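Local coordinates for protein structure-specific endonuclease subunit slx4 (Schizosaccharomyces pombe, PDB 4ZDT) that serves as the regulatory subunit of the slx1-slx4 structure-specific endonuclease, which cuts branched DNA near its junctions with single strands during repair and recombination, at residues 41-45 / 46-50. Sequence-based numbering, arbitrary orientation.
Sequences LWLKR and KNLNV
Lys46 folds back over the indole of Trp42 just where helix 36-45 of this all-helical C-terminal domain of Slx4 ends in a Schellman motif. The lysine chain bends twice, at chi2 (-66°) and again at chi4 (-74°), and these two turns bring its end onto one ring face. Lys46 NZ sits 3.3 Å from the centroid of the five-membered ring of Trp42, 17° off the normal, a cation-pi contact, while CE makes a CH-pi contact over the six-membered ring. The ammonium is close to NE1 but does not bond to it; that N-H goes to Asp21, whose carboxylate probably helps to offset the positive charge nearby. The Arg45 side chain keeps company with that of Lys46, and its NH1 comes within 3.8 Å of Lys46 NZ, a like-charge neighbour that the electron-rich indole probably makes easier to bear.

The backbone turn itself is closed by Leu48 N to Leu43 O and Asn47 N to Lys44 O, both 3.0 Å, with Asn47 at positive phi as the C-prime residue. Leu43 O also accepts from Lys46 N at 2.9 Å, so two donors grip one carbonyl from opposite faces of its plane.

Past the turn, the chain doubles back alongside the helix. Leu43 and Leu48 pack flank to flank, CD2 to CD2 at 3.9 Å, and both rest on Val15 of helix 3-18. Leu43 also touches Ile55 of helix 52-62, as does Val50, so this corner joins three helices of a domain related to the helix-turn-helix family. The other branch of Leu43 meets Val50 at an angle, with CD1 of Leu43 3.7 Å from CG2 of Val50.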
ATOM      1  N   LEU B  41       8.615 -11.471  11.580  1.00 30.82           N
ATOM      2  CA  LEU B  41       9.923 -11.969  11.121  1.00 31.64           C
ATOM      3  C   LEU B  41      10.437 -11.183   9.923  1.00 30.81           C
ATOM      4  O   LEU B  41      11.630 -10.845   9.851  1.00 30.73           O
ATOM      5  CB  LEU B  41       9.834 -13.470  10.793  1.00 32.80           C
ATOM      6  CG  LEU B  41       9.561 -14.416  11.963  1.00 36.07           C
ATOM      7  CD1 LEU B  41       8.913 -15.736  11.481  1.00 40.14           C
ATOM      8  CD2 LEU B  41      10.844 -14.700  12.722  1.00 39.25           C
ATOM      9  N   TRP B  42       9.528 -10.860   9.001  1.00 29.73           N
ATOM     10  CA  TRP B  42       9.871 -10.032   7.837  1.00 28.78           C
ATOM     11  C   TRP B  42      10.409  -8.682   8.311  1.00 28.30           C
ATOM     12  O   TRP B  42      11.446  -8.216   7.842  1.00 27.47           O
ATOM     13  CB  TRP B  42       8.631  -9.852   6.946  1.00 29.41           C
ATOM     14  CG  TRP B  42       8.816  -9.105   5.616  1.00 28.46           C
ATOM     15  CD1 TRP B  42       9.151  -9.656   4.405  1.00 30.07           C
ATOM     16  CD2 TRP B  42       8.589  -7.708   5.366  1.00 28.00           C
ATOM     17  NE1 TRP B  42       9.182  -8.680   3.424  1.00 28.40           N
ATOM     18  CE2 TRP B  42       8.840  -7.479   3.986  1.00 27.94           C
ATOM     19  CE3 TRP B  42       8.203  -6.623   6.175  1.00 26.03           C
ATOM     20  CZ2 TRP B  42       8.721  -6.210   3.397  1.00 27.80           C
ATOM     21  CZ3 TRP B  42       8.087  -5.353   5.585  1.00 27.19           C
ATOM     22  CH2 TRP B  42       8.349  -5.164   4.205  1.00 27.93           C
ATOM     23  N   LEU B  43       9.710  -8.054   9.257  1.00 27.59           N
ATOM     24  CA  LEU B  43      10.194  -6.803   9.826  1.00 27.66           C
ATOM     25  C   LEU B  43      11.561  -6.964  10.487  1.00 27.78           C
ATOM     26  O   LEU B  43      12.424  -6.108  10.347  1.00 27.22           O
ATOM     27  CB  LEU B  43       9.183  -6.217  10.828  1.00 26.73           C
ATOM     28  CG  LEU B  43       7.866  -5.768  10.196  1.00 26.52           C
ATOM     29  CD1 LEU B  43       6.806  -5.521  11.273  1.00 25.90           C
ATOM     30  CD2 LEU B  43       8.119  -4.527   9.302  1.00 23.15           C
ATOM     31  N   LYS B  44      11.741  -8.053  11.227  1.00 29.38           N
ATOM     32  CA  LYS B  44      13.014  -8.283  11.922  1.00 31.06           C
ATOM     33  C   LYS B  44      14.192  -8.308  10.931  1.00 32.14           C
ATOM     34  O   LYS B  44      15.229  -7.670  11.161  1.00 31.58           O
ATOM     35  CB  LYS B  44      12.933  -9.573  12.737  1.00 31.17           C
ATOM     36  CG  LYS B  44      14.167  -9.868  13.590  1.00 32.78           C
ATOM     37  CD  LYS B  44      13.971 -11.173  14.353  1.00 34.95           C
ATOM     38  CE  LYS B  44      15.303 -11.665  14.942  1.00 38.02           C
ATOM     39  NZ  LYS B  44      15.065 -12.869  15.792  1.00 41.79           N
ATOM     40  N   ARG B  45      14.005  -9.017   9.814  1.00 33.72           N
ATOM     41  CA  ARG B  45      14.987  -9.032   8.711  1.00 35.07           C
ATOM     42  C   ARG B  45      15.262  -7.648   8.127  1.00 35.22           C
ATOM     43  O   ARG B  45      16.310  -7.434   7.509  1.00 35.40           O
ATOM     44  CB  ARG B  45      14.532  -9.973   7.583  1.00 35.49           C
ATOM     45  CG  ARG B  45      14.666 -11.460   7.908  1.00 38.97           C
ATOM     46  CD  ARG B  45      14.409 -12.351   6.665  1.00 45.36           C
ATOM     47  NE  ARG B  45      13.031 -12.850   6.607  1.00 49.23           N
ATOM     48  CZ  ARG B  45      12.147 -12.575   5.645  1.00 50.28           C
ATOM     49  NH1 ARG B  45      12.471 -11.797   4.614  1.00 50.31           N
ATOM     50  NH2 ARG B  45      10.924 -13.092   5.717  1.00 50.99           N
ATOM     51  N   LYS B  46      14.329  -6.711   8.310  1.00 35.06           N
ATOM     52  CA  LYS B  46      14.526  -5.339   7.824  1.00 35.29           C
ATOM     53  C   LYS B  46      15.037  -4.409   8.926  1.00 35.13           C
ATOM     54  O   LYS B  46      14.828  -3.196   8.854  1.00 35.64           O
ATOM     55  CB  LYS B  46      13.224  -4.757   7.247  1.00 35.48           C
ATOM     56  CG  LYS B  46      12.452  -5.628   6.252  1.00 36.53           C
ATOM     57  CD  LYS B  46      13.220  -5.849   4.977  1.00 37.19           C
ATOM     58  CE  LYS B  46      12.371  -6.576   3.950  1.00 38.04           C
ATOM     59  NZ  LYS B  46      12.185  -8.011   4.264  1.00 40.47           N
ATOM     60  N   ASN B  47      15.686  -4.974   9.942  1.00 35.33           N
ATOM     61  CA  ASN B  47      16.193  -4.207  11.082  1.00 35.30           C
ATOM     62  C   ASN B  47      15.070  -3.509  11.878  1.00 33.82           C
ATOM     63  O   ASN B  47      15.245  -2.373  12.324  1.00 34.29           O
ATOM     64  CB  ASN B  47      17.216  -3.144  10.617  1.00 36.52           C
ATOM     65  CG  ASN B  47      18.654  -3.637  10.649  1.00 40.16           C
ATOM     66  OD1 ASN B  47      18.945  -4.740  11.120  1.00 45.59           O
ATOM     67  ND2 ASN B  47      19.572  -2.806  10.149  1.00 41.79           N
ATOM     68  N   LEU B  48      13.919  -4.164  12.030  1.00 31.81           N
ATOM     69  CA  LEU B  48      12.825  -3.584  12.836  1.00 29.75           C
ATOM     70  C   LEU B  48      12.214  -4.592  13.802  1.00 28.59           C
ATOM     71  O   LEU B  48      11.462  -5.474  13.388  1.00 28.77           O
ATOM     72  CB  LEU B  48      11.719  -2.965  11.954  1.00 29.49           C
ATOM     73  CG  LEU B  48      10.638  -2.196  12.754  1.00 28.01           C
ATOM     74  CD1 LEU B  48      11.191  -0.888  13.253  1.00 27.70           C
ATOM     75  CD2 LEU B  48       9.380  -1.934  11.943  1.00 25.83           C
ATOM     76  N   ASN B  49      12.524  -4.444  15.093  1.00 27.56           N
ATOM     77  CA  ASN B  49      11.969  -5.340  16.140  1.00 26.65           C
ATOM     78  C   ASN B  49      10.731  -4.729  16.777  1.00 26.19           C
ATOM     79  O   ASN B  49      10.835  -3.710  17.473  1.00 25.86           O
ATOM     80  CB  ASN B  49      12.995  -5.607  17.253  1.00 26.19           C
ATOM     81  CG  ASN B  49      14.345  -6.066  16.717  1.00 27.37           C
ATOM     82  OD1 ASN B  49      15.397  -5.464  17.024  1.00 28.62           O
ATOM     83  ND2 ASN B  49      14.327  -7.132  15.944  1.00 25.51           N
ATOM     84  N   VAL B  50       9.583  -5.368  16.551  1.00 25.51           N
ATOM     85  CA  VAL B  50       8.308  -4.958  17.141  1.00 25.52           C
ATOM     86  C   VAL B  50       7.520  -6.170  17.613  1.00 25.86           C
ATOM     87  O   VAL B  50       7.683  -7.282  17.085  1.00 26.24           O
ATOM     88  CB  VAL B  50       7.448  -4.132  16.161  1.00 25.16           C
ATOM     89  CG1 VAL B  50       8.154  -2.825  15.817  1.00 23.85           C
ATOM     90  CG2 VAL B  50       7.142  -4.940  14.876  1.00 24.65           C
TER